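Side-chain contacts in protein-tyrosine-phosphatase PTP1 (Arabidopsis thaliana, PDB 6KRW), which dephosphorylates phosphotyrosine in proteins, probably inhibiting the MAP kinase MPK6 outside oxidative stress, and dampens salicylic acid and camalexin production in plant defence: residues I254-I257 against S263-D266; G18-K23 against F290-I295; A215-L220 against I295-E300. All blocks are in the same frame, centred on the assembly; numbering follows the deposited sequence.

Contact 1: I254-I257 against S263-D266; sequences IQRI and SALD
Arg-256 reaches from the last turns of helix 242-259 to the short 3-10 turn that leads into helix 267-277, and its side chain wraps Ala-264. The two come together at their first carbons, Arg-256 CB lying 3.6 Å from Ala-264 CB, a closeness that suits a residue as small as alanine. Arg-256 CG is anti to its carbonyl carbon (chi1 -76°), and a bend at chi3 (58°) turns the guanidinium so that one face lies over Ala-264 CA, offset toward the rim. At the edge of the same group, NH2 donates to Ser-263 OG at 3.0 Å; the oxygen lies almost exactly in the guanidinium plane, although the N-H...O angle of 139° makes the bond rather bent. A water in that plane accepts from Arg-256 NH2 at 2.9 Å and donates to the carbonyl oxygens of Ser-263 and Asp-266, tying the arginine to two carbonyls three residues apart. On the apolar side, Ile-257 CG1 rests 4.0 Å from Ala-264 CB and more loosely against Leu-265 CD1, where both isoleucine and leucine also pack on Ala-16 of helix 7-24. Asp-266 is the N-cap of the next helix, its OD1 accepting from Lys-269 N. Arg-256 NE forms a salt bridge with Asp-261, whose other carboxylate oxygen is hydrogen-bonded to Ser-263 OG, while NH1 binds Asn-252 and Thr-270. With all three nitrogens engaged, the buried guanidinium is held against rotation, and its positive charge is probably balanced by Asp-261, so Arg-256 ties the end of helix 242-259 to the 3-10 turn before helix 267-277.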
loop_
_atom_site.group_PDB
_atom_site.type_symbol
_atom_site.label_atom_id
_atom_site.label_comp_id
_atom_site.label_asym_id
_atom_site.label_seq_id
_atom_site.Cartn_x
_atom_site.Cartn_y
_atom_site.Cartn_z
ATOM N N ILE A 254 -9.069 8.968 4.635
ATOM C CA ILE A 254 -8.982 10.448 4.509
ATOM C C ILE A 254 -9.503 10.899 3.141
ATOM O O ILE A 254 -10.310 11.838 3.099
ATOM C CB ILE A 254 -7.547 10.910 4.799
ATOM C CG1 ILE A 254 -7.182 10.634 6.258
ATOM C CG2 ILE A 254 -7.359 12.364 4.393
ATOM C CD1 ILE A 254 -7.898 11.473 7.267
ATOM N N GLN A 255 -9.082 10.239 2.061
ATOM C CA GLN A 255 -9.550 10.656 0.713
ATOM C C GLN A 255 -11.066 10.547 0.627
ATOM O O GLN A 255 -11.698 11.407 -0.007
ATOM C CB GLN A 255 -8.890 9.816 -0.361
ATOM C CG GLN A 255 -7.452 10.209 -0.589
ATOM C CD GLN A 255 -6.842 9.560 -1.799
ATOM O OE1 GLN A 255 -7.147 8.405 -2.106
ATOM N NE2 GLN A 255 -5.961 10.291 -2.482
ATOM N N ARG A 256 -11.625 9.472 1.159
ATOM C CA ARG A 256 -13.090 9.274 1.032
ATOM C C ARG A 256 -13.850 10.302 1.877
ATOM O O ARG A 256 -14.896 10.767 1.437
ATOM C CB ARG A 256 -13.433 7.826 1.384
ATOM C CG ARG A 256 -13.078 6.864 0.257
ATOM C CD ARG A 256 -13.078 5.427 0.705
ATOM N NE ARG A 256 -14.364 5.017 1.264
ATOM C CZ ARG A 256 -14.502 4.088 2.189
ATOM N NH1 ARG A 256 -13.452 3.387 2.581
ATOM N NH2 ARG A 256 -15.718 3.792 2.652
ATOM N N ILE A 257 -13.335 10.686 3.043
ATOM C CA ILE A 257 -13.963 11.776 3.836
ATOM C C ILE A 257 -13.946 13.055 2.998
ATOM O O ILE A 257 -14.983 13.721 2.900
ATOM C CB ILE A 257 -13.264 11.955 5.189
ATOM C CG1 ILE A 257 -13.474 10.736 6.083
ATOM C CG2 ILE A 257 -13.719 13.249 5.861
ATOM C CD1 ILE A 257 -12.492 10.672 7.251
ATOM N N SER A 263 -19.517 6.579 4.253
ATOM C CA SER A 263 -19.219 5.207 4.726
ATOM C C SER A 263 -17.778 5.100 5.207
ATOM O O SER A 263 -17.506 4.155 5.927
ATOM C CB SER A 263 -19.495 4.166 3.673
ATOM O OG SER A 263 -18.631 4.307 2.559
ATOM N N ALA A 264 -16.933 6.102 4.896
ATOM C CA ALA A 264 -15.527 6.077 5.369
ATOM C C ALA A 264 -15.477 6.221 6.898
ATOM O O ALA A 264 -14.435 5.868 7.481
ATOM C CB ALA A 264 -14.714 7.177 4.722
ATOM N N LEU A 265 -16.569 6.649 7.540
ATOM C CA LEU A 265 -16.580 6.730 9.020
ATOM C C LEU A 265 -16.584 5.339 9.637
ATOM O O LEU A 265 -16.283 5.226 10.823
ATOM C CB LEU A 265 -17.756 7.569 9.516
ATOM C CG LEU A 265 -17.435 9.051 9.699
ATOM C CD1 LEU A 265 -16.959 9.701 8.415
ATOM C CD2 LEU A 265 -18.641 9.781 10.240
ATOM N N ASP A 266 -16.933 4.316 8.867
ATOM C CA ASP A 266 -16.941 2.931 9.379
ATOM C C ASP A 266 -15.632 2.276 8.952
ATOM O O ASP A 266 -15.548 1.641 7.894
ATOM C CB ASP A 266 -18.200 2.233 8.878
ATOM C CG ASP A 266 -18.449 0.876 9.496
ATOM O OD1 ASP A 266 -17.543 0.308 10.078
ATOM O OD2 ASP A 266 -19.570 0.378 9.351
HETATM O O HOH W 1 -16.386 1.894 4.795
#

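Contact 2: G18-K23 against F290-I295; sequences GVFRGK and FCYNAI
Helices 18-23 and 290-295 run closer to antiparallel than perpendicular, their axes 137° apart in direction and 9.6 Å apart at closest approach, with Phe-20 and Tyr-292 nearest in backbone. Phe-20 is the central wedge. Its ring receives Ile-295 CG2 over the middle of one face, 3.8 Å from the centroid and only 5° off the normal, a well-centred CH-pi contact for which a branched aliphatic chain is well shaped. That methyl is anti to the backbone N of Ile-295, while CG1 lies beside that nitrogen. The ring edge of Phe-20 meets Tyr-292 instead: CD1 comes 3.5 Å from Tyr-292 CD1, with the ring planes inclined at 56°. Lys-23 crosses the tyrosine with its aliphatic part, CB lying 3.6 Å from Tyr-292 CE1, and bends at chi2 and chi4 to bring NZ to Tyr-292 OH in a weak hydrogen bond of 3.4 Å. The stronger polar partner of both ends is Glu-33, salt-bridged to Lys-23 and hydrogen-bonded to Tyr-292. Helix 27-39 thus covers the polar end of this contact, whereas Phe-20 and Ile-295 both pack on Thr-253 of helix 242-259, joining the N-terminal helix 7-24 to the helical side of the phosphatase domain.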
loop_
_atom_site.group_PDB
_atom_site.type_symbol
_atom_site.label_atom_id
_atom_site.label_comp_id
_atom_site.label_asym_id
_atom_site.label_seq_id
_atom_site.Cartn_x
_atom_site.Cartn_y
_atom_site.Cartn_z
ATOM N N GLY A 18 -15.066 14.314 14.944
ATOM C CA GLY A 18 -15.836 14.053 16.169
ATOM C C GLY A 18 -16.098 12.571 16.336
ATOM O O GLY A 18 -16.022 12.058 17.485
ATOM N N VAL A 19 -16.415 11.878 15.240
ATOM C CA VAL A 19 -16.676 10.423 15.317
ATOM C C VAL A 19 -15.405 9.643 15.651
ATOM O O VAL A 19 -15.427 8.852 16.602
ATOM C CB VAL A 19 -17.340 9.939 14.018
ATOM C CG1 VAL A 19 -17.357 8.427 13.990
ATOM C CG2 VAL A 19 -18.728 10.559 13.866
ATOM N N PHE A 20 -14.320 9.865 14.914
ATOM C CA PHE A 20 -13.072 9.093 15.149
ATOM C C PHE A 20 -12.495 9.420 16.532
ATOM O O PHE A 20 -12.003 8.508 17.202
ATOM C CB PHE A 20 -12.077 9.354 14.017
ATOM C CG PHE A 20 -12.379 8.558 12.770
ATOM C CD1 PHE A 20 -11.920 7.263 12.654
ATOM C CD2 PHE A 20 -13.046 9.115 11.695
ATOM C CE1 PHE A 20 -12.149 6.528 11.504
ATOM C CE2 PHE A 20 -13.312 8.358 10.559
ATOM C CZ PHE A 20 -12.895 7.060 10.480
ATOM N N ARG A 21 -12.563 10.679 16.939
ATOM C CA ARG A 21 -12.029 11.066 18.270
ATOM C C ARG A 21 -12.871 10.377 19.346
ATOM O O ARG A 21 -12.308 9.907 20.349
ATOM C CB ARG A 21 -12.024 12.590 18.413
ATOM C CG ARG A 21 -11.348 13.100 19.669
ATOM C CD ARG A 21 -11.461 14.613 19.701
ATOM N NE ARG A 21 -10.437 15.258 18.892
ATOM C CZ ARG A 21 -10.518 16.488 18.391
ATOM N NH1 ARG A 21 -11.597 17.231 18.573
ATOM N NH2 ARG A 21 -9.513 16.968 17.681
ATOM N N GLY A 22 -14.188 10.313 19.142
ATOM C CA GLY A 22 -15.046 9.616 20.113
ATOM C C GLY A 22 -14.668 8.148 20.211
ATOM O O GLY A 22 -14.737 7.594 21.317
ATOM N N LYS A 23 -14.288 7.521 19.101
ATOM C CA LYS A 23 -13.834 6.110 19.119
ATOM C C LYS A 23 -12.557 5.967 19.955
ATOM O O LYS A 23 -12.479 5.049 20.766
ATOM C CB LYS A 23 -13.637 5.608 17.688
ATOM C CG LYS A 23 -14.922 5.540 16.872
ATOM C CD LYS A 23 -15.729 4.326 17.186
ATOM C CE LYS A 23 -16.967 4.199 16.327
ATOM N NZ LYS A 23 -16.616 3.702 14.980
ATOM N N PHE A 290 -3.613 2.020 15.430
ATOM C CA PHE A 290 -2.744 3.017 14.751
ATOM C C PHE A 290 -3.516 3.681 13.606
ATOM O O PHE A 290 -3.369 4.870 13.383
ATOM C CB PHE A 290 -1.448 2.356 14.291
ATOM C CG PHE A 290 -0.461 3.295 13.649
ATOM C CD1 PHE A 290 0.384 4.079 14.424
ATOM C CD2 PHE A 290 -0.365 3.407 12.277
ATOM C CE1 PHE A 290 1.284 4.950 13.823
ATOM C CE2 PHE A 290 0.535 4.275 11.677
ATOM C CZ PHE A 290 1.370 5.052 12.462
ATOM N N CYS A 291 -4.363 2.907 12.896
ATOM C CA CYS A 291 -5.225 3.481 11.833
ATOM C C CYS A 291 -6.059 4.607 12.438
ATOM O O CYS A 291 -6.110 5.685 11.902
ATOM C CB CYS A 291 -6.241 2.476 11.285
ATOM S SG CYS A 291 -5.562 1.184 10.236
ATOM N N TYR A 292 -6.733 4.324 13.555
ATOM C CA TYR A 292 -7.617 5.334 14.180
ATOM C C TYR A 292 -6.789 6.556 14.596
ATOM O O TYR A 292 -7.190 7.677 14.325
ATOM C CB TYR A 292 -8.321 4.754 15.396
ATOM C CG TYR A 292 -9.668 4.144 15.099
ATOM C CD1 TYR A 292 -10.780 4.951 15.012
ATOM C CD2 TYR A 292 -9.825 2.783 14.928
ATOM C CE1 TYR A 292 -12.027 4.433 14.747
ATOM C CE2 TYR A 292 -11.076 2.244 14.670
ATOM C CZ TYR A 292 -12.168 3.074 14.576
ATOM O OH TYR A 292 -13.440 2.600 14.310
ATOM N N ASN A 293 -5.636 6.321 15.226
ATOM C CA ASN A 293 -4.809 7.440 15.744
ATOM C C ASN A 293 -4.327 8.286 14.570
ATOM O O ASN A 293 -4.382 9.520 14.673
ATOM C CB ASN A 293 -3.664 6.884 16.581
ATOM C CG ASN A 293 -4.127 6.396 17.931
ATOM O OD1 ASN A 293 -4.983 7.006 18.544
ATOM N ND2 ASN A 293 -3.522 5.338 18.434
ATOM N N ALA A 294 -3.873 7.646 13.493
ATOM C CA ALA A 294 -3.347 8.409 12.345
ATOM C C ALA A 294 -4.493 9.198 11.718
ATOM O O ALA A 294 -4.294 10.314 11.244
ATOM C CB ALA A 294 -2.665 7.511 11.341
ATOM N N ILE A 295 -5.669 8.574 11.576
ATOM C CA ILE A 295 -6.802 9.288 10.934
ATOM C C ILE A 295 -7.218 10.484 11.801
ATOM O O ILE A 295 -7.432 11.574 11.256
ATOM C CB ILE A 295 -7.967 8.307 10.706
ATOM C CG1 ILE A 295 -7.627 7.305 9.603
ATOM C CG2 ILE A 295 -9.253 9.054 10.393
ATOM C CD1 ILE A 295 -8.479 6.043 9.594
#

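Contact 3: A215-L220 against I295-E300; sequences AVREIL and IVDELE
The guanidinium of Arg-217 has Asp-297 CB over one face, 3.3 Å from NE, and Glu-298 OE1 at its edge, in the plane. This joins two helices of the classical protein tyrosine phosphatase fold, 214-223 and 285-303, whose short segments cross at 57° with axes 10.4 Å apart. Arginine suits the site because its methylenes span the gap before a bend at chi3 (-54°) sets its flat head against Asp-297 and Glu-298. NH1 meets Glu-298 OE1 in a salt bridge of 3.0 Å, close to straight. The glutamate chain bends at chi2, and its CG also packs against Leu-220 CD2, so a single residue serves both charge and apolar packing. Asp-297 stands differently: its carboxylate is steeply turned to the guanidinium, and OD2 attracts by charge alone, while accepting a hydrogen bond from Thr-213. Asp-301 adds a second carboxylate to NH1, and Thr-213 also binds NE; Glu-298 OE2 in turn is held by Lys-221 and Tyr-224. The buried charges are therefore probably well compensated. One water accepts from Arg-217 NH2 at 3.2 Å and donates weakly to Asp-297 OD2 at 3.3 Å.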
loop_
_atom_site.group_PDB
_atom_site.type_symbol
_atom_site.label_atom_id
_atom_site.label_comp_id
_atom_site.label_asym_id
_atom_site.label_seq_id
_atom_site.Cartn_x
_atom_site.Cartn_y
_atom_site.Cartn_z
ATOM N N ALA A 215 5.505 10.261 10.578
ATOM C CA ALA A 215 6.144 9.853 9.299
ATOM C C ALA A 215 5.070 9.266 8.366
ATOM O O ALA A 215 5.012 9.616 7.177
ATOM C CB ALA A 215 7.223 8.846 9.568
ATOM N N VAL A 216 4.187 8.445 8.911
ATOM C CA VAL A 216 3.147 7.838 8.029
ATOM C C VAL A 216 2.235 8.933 7.468
ATOM O O VAL A 216 1.911 8.903 6.258
ATOM C CB VAL A 216 2.385 6.767 8.810
ATOM C CG1 VAL A 216 1.188 6.310 7.992
ATOM C CG2 VAL A 216 3.261 5.579 9.100
ATOM N N ARG A 217 1.866 9.915 8.276
ATOM C CA ARG A 217 1.025 11.023 7.763
ATOM C C ARG A 217 1.805 11.872 6.755
ATOM O O ARG A 217 1.176 12.402 5.836
ATOM C CB ARG A 217 0.443 11.821 8.928
ATOM C CG ARG A 217 -0.648 11.054 9.657
ATOM C CD ARG A 217 -1.345 11.860 10.727
ATOM N NE ARG A 217 -0.431 12.433 11.692
ATOM C CZ ARG A 217 -0.083 13.710 11.760
ATOM N NH1 ARG A 217 -0.553 14.586 10.886
ATOM N NH2 ARG A 217 0.731 14.107 12.715
ATOM N N GLU A 218 3.125 12.014 6.902
ATOM C CA GLU A 218 3.876 12.761 5.872
ATOM C C GLU A 218 3.781 12.043 4.520
ATOM O O GLU A 218 3.702 12.725 3.489
ATOM C CB GLU A 218 5.318 12.964 6.324
ATOM C CG GLU A 218 6.078 13.824 5.343
ATOM C CD GLU A 218 7.493 14.190 5.755
ATOM O OE1 GLU A 218 7.732 14.405 6.947
ATOM O OE2 GLU A 218 8.324 14.092 4.888
ATOM N N ILE A 219 3.798 10.712 4.509
ATOM C CA ILE A 219 3.621 9.986 3.216
ATOM C C ILE A 219 2.287 10.421 2.599
ATOM O O ILE A 219 2.257 10.800 1.429
ATOM C CB ILE A 219 3.665 8.469 3.424
ATOM C CG1 ILE A 219 4.980 7.999 4.044
ATOM C CG2 ILE A 219 3.343 7.741 2.115
ATOM C CD1 ILE A 219 5.005 6.541 4.425
ATOM N N LEU A 220 1.217 10.417 3.389
ATOM C CA LEU A 220 -0.102 10.809 2.837
ATOM C C LEU A 220 -0.072 12.265 2.375
ATOM O O LEU A 220 -0.595 12.577 1.288
ATOM C CB LEU A 220 -1.178 10.578 3.904
ATOM C CG LEU A 220 -2.567 11.106 3.557
ATOM C CD1 LEU A 220 -3.074 10.472 2.258
ATOM C CD2 LEU A 220 -3.542 10.829 4.697
ATOM N N ILE A 295 -5.669 8.574 11.576
ATOM C CA ILE A 295 -6.802 9.288 10.934
ATOM C C ILE A 295 -7.218 10.484 11.801
ATOM O O ILE A 295 -7.432 11.574 11.256
ATOM C CB ILE A 295 -7.967 8.307 10.706
ATOM C CG1 ILE A 295 -7.627 7.305 9.603
ATOM C CG2 ILE A 295 -9.253 9.054 10.393
ATOM C CD1 ILE A 295 -8.479 6.043 9.594
ATOM N N VAL A 296 -7.299 10.304 13.116
ATOM C CA VAL A 296 -7.611 11.447 14.020
ATOM C C VAL A 296 -6.546 12.531 13.864
ATOM O O VAL A 296 -6.932 13.712 13.724
ATOM C CB VAL A 296 -7.765 10.984 15.475
ATOM C CG1 VAL A 296 -7.705 12.151 16.449
ATOM C CG2 VAL A 296 -9.055 10.208 15.649
ATOM N N ASP A 297 -5.268 12.160 13.918
ATOM C CA ASP A 297 -4.157 13.157 13.871
ATOM C C ASP A 297 -4.236 13.914 12.543
ATOM O O ASP A 297 -4.061 15.145 12.541
ATOM C CB ASP A 297 -2.802 12.479 14.038
ATOM C CG ASP A 297 -2.577 11.965 15.447
ATOM O OD1 ASP A 297 -3.396 12.299 16.333
ATOM O OD2 ASP A 297 -1.609 11.186 15.643
ATOM N N GLU A 298 -4.575 13.199 11.456
ATOM C CA GLU A 298 -4.598 13.882 10.148
ATOM C C GLU A 298 -5.820 14.796 10.064
ATOM O O GLU A 298 -5.713 15.902 9.508
ATOM C CB GLU A 298 -4.502 12.901 8.992
ATOM C CG GLU A 298 -4.312 13.605 7.669
ATOM C CD GLU A 298 -3.045 14.425 7.555
ATOM O OE1 GLU A 298 -2.156 14.217 8.378
ATOM O OE2 GLU A 298 -2.963 15.225 6.626
ATOM N N LEU A 299 -6.973 14.336 10.542
ATOM C CA LEU A 299 -8.192 15.184 10.556
ATOM C C LEU A 299 -7.971 16.435 11.424
ATOM O O LEU A 299 -8.536 17.485 11.065
ATOM C CB LEU A 299 -9.393 14.381 11.054
ATOM C CG LEU A 299 -9.922 13.328 10.078
ATOM C CD1 LEU A 299 -10.968 12.445 10.734
ATOM C CD2 LEU A 299 -10.484 13.990 8.818
ATOM N N GLU A 300 -7.166 16.354 12.488
ATOM C CA GLU A 300 -6.834 17.549 13.308
ATOM C C GLU A 300 -5.990 18.523 12.477
ATOM O O GLU A 300 -6.287 19.734 12.538
ATOM C CB GLU A 300 -6.124 17.135 14.590
ATOM C CG GLU A 300 -7.044 16.521 15.601
ATOM C CD GLU A 300 -6.380 15.979 16.856
ATOM O OE1 GLU A 300 -5.110 15.900 16.910
ATOM O OE2 GLU A 300 -7.144 15.665 17.805
HETATM O O HOH W 2 1.105 13.140 15.768
#

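All three contacts are largely buried, yet each includes partly exposed residues, and all lie away from the active-site cysteine and the substrate-binding residues. Contacts 2 and 3 use successive turns of helix 285-303 and share Ile-295, which turns toward helix 7-24 and away from helix 214-223. Contact 1, a local link, holds the end of helix 242-259 to the turn after it. Phe-20 of contact 2 touches the backbone of Ala-264 and Leu-265, and Ile-254 packs on Leu-220 and Leu-299. Aromatic and aliphatic packing dominates contact 2, whereas an arginine organises contacts 1 and 3, bonded to a serine and a water in one and to a glutamate in the other, each also salt-bridged to an outside aspartate.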